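Local coordinates for Low molecular weight phosphotyrosine protein phosphatase (Vibrio cholerae, PDB 6U1P), which probably removes phosphate from phosphotyrosine in proteins, as part of a regulatory system that controls exopolysaccharide biosynthesis and biofilm formation in this bacterium, at residues E23-D28 and Q58-Y63; S7-C12 and Q77-E82; A42-T47 and R91-D96. All blocks are in the same frame, centred on the assembly; numbering follows the deposited sequence.

The three contacts fasten helices and a loop around the parallel sheet of the low molecular weight phosphatase fold. Contact 1 joins two helices; contact 2 sets a helix against strand 6-12. Their centres lie 20 Å apart, yet Leu26 CD1 of contact 1 packs 3.9 Å from Val10 CG1 of contact 2. Contacts 2 and 3 are closer, 12 Å between centres, and share the sheet: Val10 O and Ala42 N, 2.9 Å apart, form a probable hydrogen bond. Contact 2 carries Cys12, the predicted nucleophile, though its touching residues lie away from it; in contact 3 the touching Asn93 side chain comes to about 4 Å from those of Cys12 and Arg18.

Contact 1: E23-D28 and Q58-Y63; sequences EIILRD and QALQDY
Leu60 meets Ile24 and Ile25 in a small, wholly apolar helix-to-helix contact, buried between helix 18-32 and the last turns of helix 54-62. The helices are not closely pressed: even the nearest CA atoms, those of Ile25 and Leu60, stand 8.1 Å apart, and long branched side chains bridge the gap. Leu60 does this with both branches of its fork. Its CD1 reaches Ile24 CD1 at 3.3 Å, tighter than usual for two methyl carbons. The other branch, CD2, lies across the outer arm of Ile25, 3.6 Å from Ile25 CD1 and equally far from its CG1. One leucine thus serves two successive isoleucines, which a forked tip suits well.

The torsions explain the reach of the isoleucines. In Ile25, CG1 lies beside the backbone N (chi1 -64°) and the chain is then extended to CD1, which carries the methyl towards Leu60 although the CB bond itself does not point that way. Ile24 does point towards Leu60, and its chi2 of 147° departs from a staggered value, consistent with the close methyl pair.

One turn apart on helix 18-32, Arg27 NH2 donates to the anti lone pair of Glu23 OE2 in a 2.8 Å salt bridge almost in the guanidinium plane. Asn70 also binds OE2, and Ser41 meets OE1.

Helix 18-32 begins at Arg18, the end of the C-X5-R loop, but contact 1 is plain packing, with the side chain of Ile25 about 10 Å from that of Arg18. Val69 and Tyr65, from the loop after helix 54-62, pack on Ile24 and Ile25 respectively. Leu26 turns to Val39 of strand 37-43, so helix 18-32 stands between the sheet and helix 54-62, with Ala145 of the second subunit bordering the contact at Ile25 and Leu26.

Contact 2: S7-C12 and Q77-E82; sequences SVLVVC and QQDFIE
Ser7, near the start of strand 6-12, sets its CB 3.9 Å from the backbone Glu82 O, at the end of helix 77-82. A small residue fits so near a helix end, and its OG finds its hydrogen bond in His83, just beyond the helix. Val8 faces the other side of the sheet, where it packs on Val39 and on Trp152 of the second subunit. Leu9 returns to the helix side and makes the side-chain packing with Asp79. With CG anti to the backbone N (chi1 173°), its fork sends CD2 to the foot of the aspartate, 3.8 Å from Asp79 CB, the two side chains crossing at about a right angle. The apolar methyl therefore meets the carbon stem, while OD2 accepts a hydrogen bond from Thr76 N, and OD1 meets a glycerol, probably from the crystallisation liquor, and bonds weakly to His83 NE2. Val10 again faces away; Val11, on the same face as Leu9, packs on Ile86. Helix 77-82 thus packs on one face of the strand, ahead of strand 85-88. A strand running into the C-X5-R phosphate-binding loop, here Cys12 to Arg18, is characteristic of the low molecular weight phosphatase family.

Contact 3: A42-T47 and R91-D96; sequences AGTLKT and RTNLAD
Thr44 touches Asn93 and Asp96 of helix 91-100 just where strand 37-43 gives way to a loop. Its CB bond points towards the helix, and from CB the side chain divides into two arms with different tasks. The methyl arm lies beside the backbone N and makes the apolar contacts: Thr44 CG2 rests 4.2 Å from Asp96 CB, and the side chain also packs on Val11 of the adjoining strand. The hydroxyl arm, OG1, sits between the backbone N and the carbonyl carbon (chi1 52°). There Thr44 OG1 comes to 4.2 Å from Asn93 ND2, a distance of loose packing; a polar partner is Thr13 O, through a weak hydrogen bond. Threonine suits the place because it combines a methyl for the helix and the strand with a hydroxyl for the loop that follows Cys12.

Asn93 comes across Thr44 at about a right angle. Its CB bond does not aim at the loop, but with CG beside the backbone N (chi1 -61°) the amide swings over so that ND2 leads. An amide suits this place because its N-H can bond Thr13 OG1 beside the predicted nucleophile. The Asn93 backbone N is in turn held by Asp90 OD1. Asp96, partly exposed, offers Thr44 its CB.

Thr13 follows Cys12 in the C-X5-R loop, so Thr44 and Asn93 flank the predicted phosphate-binding loop, with the Asn93 side chain about 4 Å from that of Arg18. The ends of the parallel strands adjoin this pair. A probable hydrogen bond between the backbones of Thr44 and Cys12 continues the pairing of strand 37-43 with strand 6-12, while Asn93 packs on Ala88 of strand 85-88 and Leu94 on Leu109 and Leu111 of strand 109-111.

Contact 1: E23-D28 and Q58-Y63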
loop_
_atom_site.group_PDB
_atom_site.type_symbol
_atom_site.label_atom_id
_atom_site.label_comp_id
_atom_site.label_asym_id
_atom_site.label_seq_id
_atom_site.Cartn_x
_atom_site.Cartn_y
_atom_site.Cartn_z
ATOM N N GLU B 23 15.231 0.240 -11.940
ATOM C CA GLU B 23 15.729 1.142 -12.982
ATOM C C GLU B 23 16.409 2.356 -12.367
ATOM O O GLU B 23 17.543 2.700 -12.723
ATOM C CB GLU B 23 14.572 1.603 -13.878
ATOM C CG GLU B 23 14.978 2.668 -14.916
ATOM C CD GLU B 23 13.819 3.146 -15.797
ATOM O OE1 GLU B 23 12.690 2.643 -15.635
ATOM O OE2 GLU B 23 14.041 4.031 -16.655
ATOM N N ILE B 24 15.738 2.989 -11.405
ATOM C CA ILE B 24 16.269 4.195 -10.790
ATOM C C ILE B 24 17.543 3.883 -10.036
ATOM O O ILE B 24 18.539 4.619 -10.133
ATOM C CB ILE B 24 15.196 4.801 -9.874
ATOM C CG1 ILE B 24 14.081 5.409 -10.725
ATOM C CG2 ILE B 24 15.796 5.837 -8.928
ATOM C CD1 ILE B 24 12.706 5.296 -10.062
ATOM N N ILE B 25 17.548 2.769 -9.301
ATOM C CA ILE B 25 18.722 2.400 -8.515
ATOM C C ILE B 25 19.879 1.999 -9.425
ATOM O O ILE B 25 21.015 2.441 -9.223
ATOM C CB ILE B 25 18.363 1.300 -7.501
ATOM C CG1 ILE B 25 17.338 1.862 -6.492
ATOM C CG2 ILE B 25 19.625 0.803 -6.787
ATOM C CD1 ILE B 25 16.757 0.853 -5.516
ATOM N N LEU B 26 19.604 1.185 -10.452
ATOM C CA LEU B 26 20.655 0.819 -11.396
ATOM C C LEU B 26 21.236 2.054 -12.070
ATOM O O LEU B 26 22.458 2.235 -12.107
ATOM C CB LEU B 26 20.120 -0.153 -12.451
ATOM C CG LEU B 26 20.048 -1.584 -11.943
ATOM C CD1 LEU B 26 19.283 -2.464 -12.913
ATOM C CD2 LEU B 26 21.453 -2.128 -11.723
ATOM N N ARG B 27 20.367 2.934 -12.577
ATOM C CA ARG B 27 20.842 4.125 -13.273
ATOM C C ARG B 27 21.827 4.909 -12.412
ATOM O O ARG B 27 22.898 5.310 -12.882
ATOM C CB ARG B 27 19.656 5.004 -13.666
ATOM C CG ARG B 27 20.075 6.337 -14.275
ATOM C CD ARG B 27 18.878 7.081 -14.869
ATOM N NE ARG B 27 18.292 6.300 -15.959
ATOM C CZ ARG B 27 17.035 5.861 -15.981
ATOM N NH1 ARG B 27 16.205 6.132 -14.965
ATOM N NH2 ARG B 27 16.621 5.136 -17.009
ATOM N N ASP B 28 21.502 5.078 -11.136
ATOM C CA ASP B 28 22.354 5.821 -10.215
ATOM C C ASP B 28 23.703 5.136 -10.030
ATOM O O ASP B 28 24.765 5.777 -10.105
ATOM C CB ASP B 28 21.623 5.959 -8.882
ATOM C CG ASP B 28 22.453 6.636 -7.824
ATOM O OD1 ASP B 28 23.421 6.027 -7.329
ATOM O OD2 ASP B 28 22.111 7.775 -7.465
ATOM N N GLN B 58 8.501 7.160 -2.942
ATOM C CA GLN B 58 8.878 7.707 -1.639
ATOM C C GLN B 58 9.924 6.834 -0.961
ATOM O O GLN B 58 10.846 7.350 -0.318
ATOM C CB GLN B 58 7.651 7.871 -0.741
ATOM C CG GLN B 58 7.991 8.227 0.736
ATOM C CD GLN B 58 8.451 9.685 0.947
ATOM O OE1 GLN B 58 9.617 9.945 1.267
ATOM N NE2 GLN B 58 7.526 10.635 0.779
ATOM N N ALA B 59 9.815 5.512 -1.108
ATOM C CA ALA B 59 10.842 4.644 -0.548
ATOM C C ALA B 59 12.202 4.913 -1.203
ATOM O O ALA B 59 13.224 4.963 -0.515
ATOM C CB ALA B 59 10.416 3.176 -0.687
ATOM N N LEU B 60 12.227 5.190 -2.507
ATOM C CA LEU B 60 13.500 5.547 -3.137
ATOM C C LEU B 60 14.057 6.843 -2.559
ATOM O O LEU B 60 15.265 6.956 -2.311
ATOM C CB LEU B 60 13.342 5.676 -4.649
ATOM C CG LEU B 60 13.083 4.373 -5.410
ATOM C CD1 LEU B 60 12.680 4.666 -6.822
ATOM C CD2 LEU B 60 14.294 3.470 -5.440
ATOM N N GLN B 61 13.194 7.841 -2.356
ATOM C CA GLN B 61 13.657 9.081 -1.753
ATOM C C GLN B 61 14.196 8.841 -0.347
ATOM O O GLN B 61 15.237 9.392 0.025
ATOM C CB GLN B 61 12.520 10.101 -1.731
ATOM C CG GLN B 61 12.084 10.533 -3.126
ATOM C CD GLN B 61 10.914 11.505 -3.099
ATOM O OE1 GLN B 61 9.873 11.233 -2.497
ATOM N NE2 GLN B 61 11.091 12.654 -3.743
ATOM N N ASP B 62 13.514 8.008 0.442
ATOM C CA ASP B 62 13.975 7.764 1.803
ATOM C C ASP B 62 15.411 7.266 1.820
ATOM O O ASP B 62 16.174 7.619 2.724
ATOM C CB ASP B 62 13.054 6.764 2.497
ATOM C CG ASP B 62 11.702 7.363 2.837
ATOM O OD1 ASP B 62 11.618 8.607 2.962
ATOM O OD2 ASP B 62 10.725 6.595 2.953
ATOM N N TYR B 63 15.824 6.530 0.787
ATOM C CA TYR B 63 17.175 5.987 0.713
ATOM C C TYR B 63 18.109 6.845 -0.132
ATOM O O TYR B 63 19.175 6.374 -0.522
ATOM C CB TYR B 63 17.144 4.550 0.190
ATOM C CG TYR B 63 16.659 3.589 1.241
ATOM C CD1 TYR B 63 17.367 3.415 2.428
ATOM C CD2 TYR B 63 15.471 2.892 1.077
ATOM C CE1 TYR B 63 16.910 2.549 3.427
ATOM C CE2 TYR B 63 15.009 2.027 2.060
ATOM C CZ TYR B 63 15.733 1.862 3.234
ATOM O OH TYR B 63 15.265 1.004 4.194
#

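Contact 2: S7-C12 and Q77-E82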
loop_
_atom_site.group_PDB
_atom_site.type_symbol
_atom_site.label_atom_id
_atom_site.label_comp_id
_atom_site.label_asym_id
_atom_site.label_seq_id
_atom_site.Cartn_x
_atom_site.Cartn_y
_atom_site.Cartn_z
ATOM N N SER B 7 22.548 -2.257 -23.064
ATOM C CA SER B 7 21.131 -2.012 -22.844
ATOM C C SER B 7 20.575 -3.082 -21.912
ATOM O O SER B 7 20.725 -4.283 -22.169
ATOM C CB SER B 7 20.371 -2.003 -24.172
ATOM O OG SER B 7 19.019 -1.613 -23.980
ATOM N N VAL B 8 19.963 -2.641 -20.813
ATOM C CA VAL B 8 19.441 -3.525 -19.780
ATOM C C VAL B 8 17.972 -3.186 -19.570
ATOM O O VAL B 8 17.618 -2.012 -19.420
ATOM C CB VAL B 8 20.244 -3.376 -18.468
ATOM C CG1 VAL B 8 19.485 -3.926 -17.280
ATOM C CG2 VAL B 8 21.581 -4.058 -18.599
ATOM N N LEU B 9 17.123 -4.203 -19.537
ATOM C CA LEU B 9 15.714 -4.020 -19.231
ATOM C C LEU B 9 15.363 -4.797 -17.963
ATOM O O LEU B 9 15.819 -5.930 -17.780
ATOM C CB LEU B 9 14.871 -4.470 -20.416
ATOM C CG LEU B 9 13.366 -4.503 -20.198
ATOM C CD1 LEU B 9 12.824 -3.103 -20.010
ATOM C CD2 LEU B 9 12.710 -5.225 -21.380
ATOM N N VAL B 10 14.577 -4.182 -17.074
ATOM C CA VAL B 10 14.107 -4.814 -15.838
ATOM C C VAL B 10 12.580 -4.871 -15.865
ATOM O O VAL B 10 11.917 -3.900 -16.249
ATOM C CB VAL B 10 14.591 -4.069 -14.567
ATOM C CG1 VAL B 10 16.071 -4.275 -14.326
ATOM C CG2 VAL B 10 14.334 -2.586 -14.683
ATOM N N VAL B 11 12.018 -6.001 -15.438
ATOM C CA VAL B 11 10.614 -6.305 -15.677
ATOM C C VAL B 11 9.989 -6.873 -14.416
ATOM O O VAL B 11 10.516 -7.823 -13.823
ATOM C CB VAL B 11 10.448 -7.316 -16.829
ATOM C CG1 VAL B 11 8.980 -7.739 -16.975
ATOM C CG2 VAL B 11 10.991 -6.759 -18.127
ATOM N N CYS B 12 8.878 -6.283 -13.997
ATOM C CA CYS B 12 8.015 -6.899 -12.996
ATOM C C CYS B 12 6.617 -7.068 -13.593
ATOM O O CYS B 12 6.499 -7.001 -14.813
ATOM C CB CYS B 12 8.120 -6.104 -11.697
ATOM S SG CYS B 12 7.477 -4.386 -11.770
ATOM N N GLN B 77 8.027 -6.985 -28.324
ATOM C CA GLN B 77 8.892 -7.951 -28.998
ATOM C C GLN B 77 10.261 -7.352 -29.303
ATOM O O GLN B 77 11.288 -8.028 -29.149
ATOM C CB GLN B 77 8.216 -8.454 -30.273
ATOM C CG GLN B 77 7.239 -9.592 -30.038
ATOM C CD GLN B 77 7.903 -10.776 -29.357
ATOM O OE1 GLN B 77 9.015 -11.171 -29.720
ATOM N NE2 GLN B 77 7.231 -11.341 -28.358
ATOM N N GLN B 78 10.297 -6.071 -29.689
ATOM C CA GLN B 78 11.564 -5.393 -29.950
ATOM C C GLN B 78 12.463 -5.354 -28.721
ATOM O O GLN B 78 13.692 -5.274 -28.854
ATOM C CB GLN B 78 11.309 -3.976 -30.458
ATOM C CG GLN B 78 12.466 -3.395 -31.255
ATOM C CD GLN B 78 12.704 -4.133 -32.558
ATOM O OE1 GLN B 78 11.885 -4.941 -32.986
ATOM N NE2 GLN B 78 13.833 -3.857 -33.196
ATOM N N ASP B 79 11.876 -5.393 -27.521
ATOM C CA ASP B 79 12.677 -5.392 -26.301
ATOM C C ASP B 79 13.600 -6.609 -26.241
ATOM O O ASP B 79 14.744 -6.502 -25.778
ATOM C CB ASP B 79 11.765 -5.344 -25.071
ATOM C CG ASP B 79 11.125 -3.968 -24.856
ATOM O OD1 ASP B 79 11.768 -2.935 -25.144
ATOM O OD2 ASP B 79 9.968 -3.922 -24.397
ATOM N N PHE B 80 13.118 -7.776 -26.689
ATOM C CA PHE B 80 13.953 -8.980 -26.677
ATOM C C PHE B 80 15.119 -8.886 -27.659
ATOM O O PHE B 80 16.154 -9.530 -27.453
ATOM C CB PHE B 80 13.115 -10.215 -27.003
ATOM C CG PHE B 80 11.988 -10.453 -26.036
ATOM C CD1 PHE B 80 12.252 -10.704 -24.697
ATOM C CD2 PHE B 80 10.669 -10.435 -26.466
ATOM C CE1 PHE B 80 11.216 -10.924 -23.801
ATOM C CE2 PHE B 80 9.632 -10.651 -25.582
ATOM C CZ PHE B 80 9.904 -10.891 -24.244
ATOM N N ILE B 81 14.978 -8.095 -28.717
ATOM C CA ILE B 81 16.062 -7.915 -29.672
ATOM C C ILE B 81 16.967 -6.763 -29.268
ATOM O O ILE B 81 18.195 -6.900 -29.252
ATOM C CB ILE B 81 15.483 -7.684 -31.085
ATOM C CG1 ILE B 81 14.469 -8.777 -31.448
ATOM C CG2 ILE B 81 16.604 -7.590 -32.105
ATOM C CD1 ILE B 81 13.452 -8.343 -32.475
ATOM N N GLU B 82 16.369 -5.627 -28.901
ATOM C CA GLU B 82 17.149 -4.408 -28.714
ATOM C C GLU B 82 17.992 -4.452 -27.446
ATOM O O GLU B 82 19.068 -3.840 -27.401
ATOM C CB GLU B 82 16.218 -3.194 -28.704
ATOM C CG GLU B 82 16.935 -1.844 -28.723
ATOM C CD GLU B 82 17.013 -1.220 -30.120
ATOM O OE1 GLU B 82 16.295 -1.679 -31.037
ATOM O OE2 GLU B 82 17.793 -0.257 -30.295
#

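Contact 3: A42-T47 and R91-D96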
loop_
_atom_site.group_PDB
_atom_site.type_symbol
_atom_site.label_atom_id
_atom_site.label_comp_id
_atom_site.label_asym_id
_atom_site.label_seq_id
_atom_site.Cartn_x
_atom_site.Cartn_y
_atom_site.Cartn_z
ATOM N N ALA B 42 9.899 -2.307 -17.535
ATOM C CA ALA B 42 8.639 -2.602 -18.207
ATOM C C ALA B 42 7.893 -3.655 -17.397
ATOM O O ALA B 42 8.478 -4.351 -16.559
ATOM C CB ALA B 42 8.861 -3.079 -19.652
ATOM N N GLY B 43 6.597 -3.781 -17.673
ATOM C CA GLY B 43 5.749 -4.757 -17.010
ATOM C C GLY B 43 5.276 -5.803 -18.003
ATOM O O GLY B 43 5.227 -5.552 -19.211
ATOM N N THR B 44 4.988 -7.007 -17.502
ATOM C CA THR B 44 4.433 -8.018 -18.390
ATOM C C THR B 44 2.980 -7.713 -18.745
ATOM O O THR B 44 2.526 -8.082 -19.830
ATOM C CB THR B 44 4.571 -9.423 -17.778
ATOM O OG1 THR B 44 4.043 -9.448 -16.446
ATOM C CG2 THR B 44 6.037 -9.876 -17.750
ATOM N N LEU B 45 2.243 -7.028 -17.874
ATOM C CA LEU B 45 0.804 -6.852 -18.046
ATOM C C LEU B 45 0.462 -5.386 -18.286
ATOM O O LEU B 45 1.000 -4.499 -17.618
ATOM C CB LEU B 45 0.053 -7.417 -16.841
ATOM C CG LEU B 45 -1.473 -7.552 -16.853
ATOM C CD1 LEU B 45 -2.217 -6.266 -16.495
ATOM C CD2 LEU B 45 -1.909 -8.036 -18.243
ATOM N N LYS B 46 -0.411 -5.141 -19.266
ATOM C CA LYS B 46 -0.905 -3.805 -19.588
ATOM C C LYS B 46 -1.718 -3.256 -18.424
ATOM O O LYS B 46 -2.857 -3.678 -18.198
ATOM C CB LYS B 46 -1.763 -3.844 -20.866
ATOM C CG LYS B 46 -2.537 -2.569 -21.190
ATOM C CD LYS B 46 -3.987 -2.896 -21.577
ATOM C CE LYS B 46 -4.616 -1.790 -22.427
ATOM N NZ LYS B 46 -6.118 -1.819 -22.502
ATOM N N THR B 47 -1.179 -2.272 -17.720
ATOM C CA THR B 47 -1.935 -1.586 -16.686
ATOM C C THR B 47 -2.507 -0.292 -17.245
ATOM O O THR B 47 -2.133 0.167 -18.326
ATOM C CB THR B 47 -1.048 -1.279 -15.472
ATOM O OG1 THR B 47 -1.836 -0.684 -14.434
ATOM C CG2 THR B 47 0.061 -0.307 -15.851
ATOM N N ARG B 91 9.795 -15.327 -10.159
ATOM C CA ARG B 91 9.752 -16.441 -11.100
ATOM C C ARG B 91 8.574 -16.317 -12.055
ATOM O O ARG B 91 8.702 -16.604 -13.253
ATOM C CB ARG B 91 9.697 -17.762 -10.341
ATOM C CG ARG B 91 11.039 -18.158 -9.782
ATOM C CD ARG B 91 10.963 -19.423 -8.946
ATOM N NE ARG B 91 12.189 -19.584 -8.177
ATOM C CZ ARG B 91 13.383 -19.844 -8.705
ATOM N NH1 ARG B 91 13.523 -19.984 -10.016
ATOM N NH2 ARG B 91 14.445 -19.969 -7.917
ATOM N N THR B 92 7.432 -15.845 -11.552
ATOM C CA THR B 92 6.276 -15.640 -12.413
ATOM C C THR B 92 6.606 -14.675 -13.548
ATOM O O THR B 92 6.185 -14.881 -14.693
ATOM C CB THR B 92 5.102 -15.124 -11.576
ATOM O OG1 THR B 92 4.858 -16.033 -10.491
ATOM C CG2 THR B 92 3.841 -14.978 -12.431
ATOM N N ASN B 93 7.389 -13.632 -13.256
ATOM C CA ASN B 93 7.821 -12.719 -14.307
ATOM C C ASN B 93 8.730 -13.429 -15.306
ATOM O O ASN B 93 8.572 -13.285 -16.525
ATOM C CB ASN B 93 8.548 -11.523 -13.688
ATOM C CG ASN B 93 7.665 -10.721 -12.747
ATOM O OD1 ASN B 93 8.087 -10.347 -11.651
ATOM N ND2 ASN B 93 6.435 -10.446 -13.179
ATOM N N LEU B 94 9.691 -14.201 -14.797
ATOM C CA LEU B 94 10.627 -14.897 -15.664
ATOM C C LEU B 94 9.913 -15.884 -16.572
ATOM O O LEU B 94 10.317 -16.067 -17.725
ATOM C CB LEU B 94 11.683 -15.611 -14.821
ATOM C CG LEU B 94 12.755 -16.386 -15.585
ATOM C CD1 LEU B 94 13.722 -15.429 -16.261
ATOM C CD2 LEU B 94 13.481 -17.305 -14.632
ATOM N N ALA B 95 8.845 -16.511 -16.074
ATOM C CA ALA B 95 8.094 -17.467 -16.880
ATOM C C ALA B 95 7.346 -16.772 -18.009
ATOM O O ALA B 95 7.376 -17.227 -19.159
ATOM C CB ALA B 95 7.125 -18.246 -15.994
ATOM N N ASP B 96 6.667 -15.665 -17.703
ATOM C CA ASP B 96 5.874 -14.995 -18.728
ATOM C C ASP B 96 6.742 -14.400 -19.834
ATOM O O ASP B 96 6.321 -14.377 -20.998
ATOM C CB ASP B 96 4.989 -13.939 -18.076
ATOM C CG ASP B 96 4.049 -14.539 -17.050
ATOM O OD1 ASP B 96 3.841 -15.774 -17.102
ATOM O OD2 ASP B 96 3.530 -13.791 -16.192
#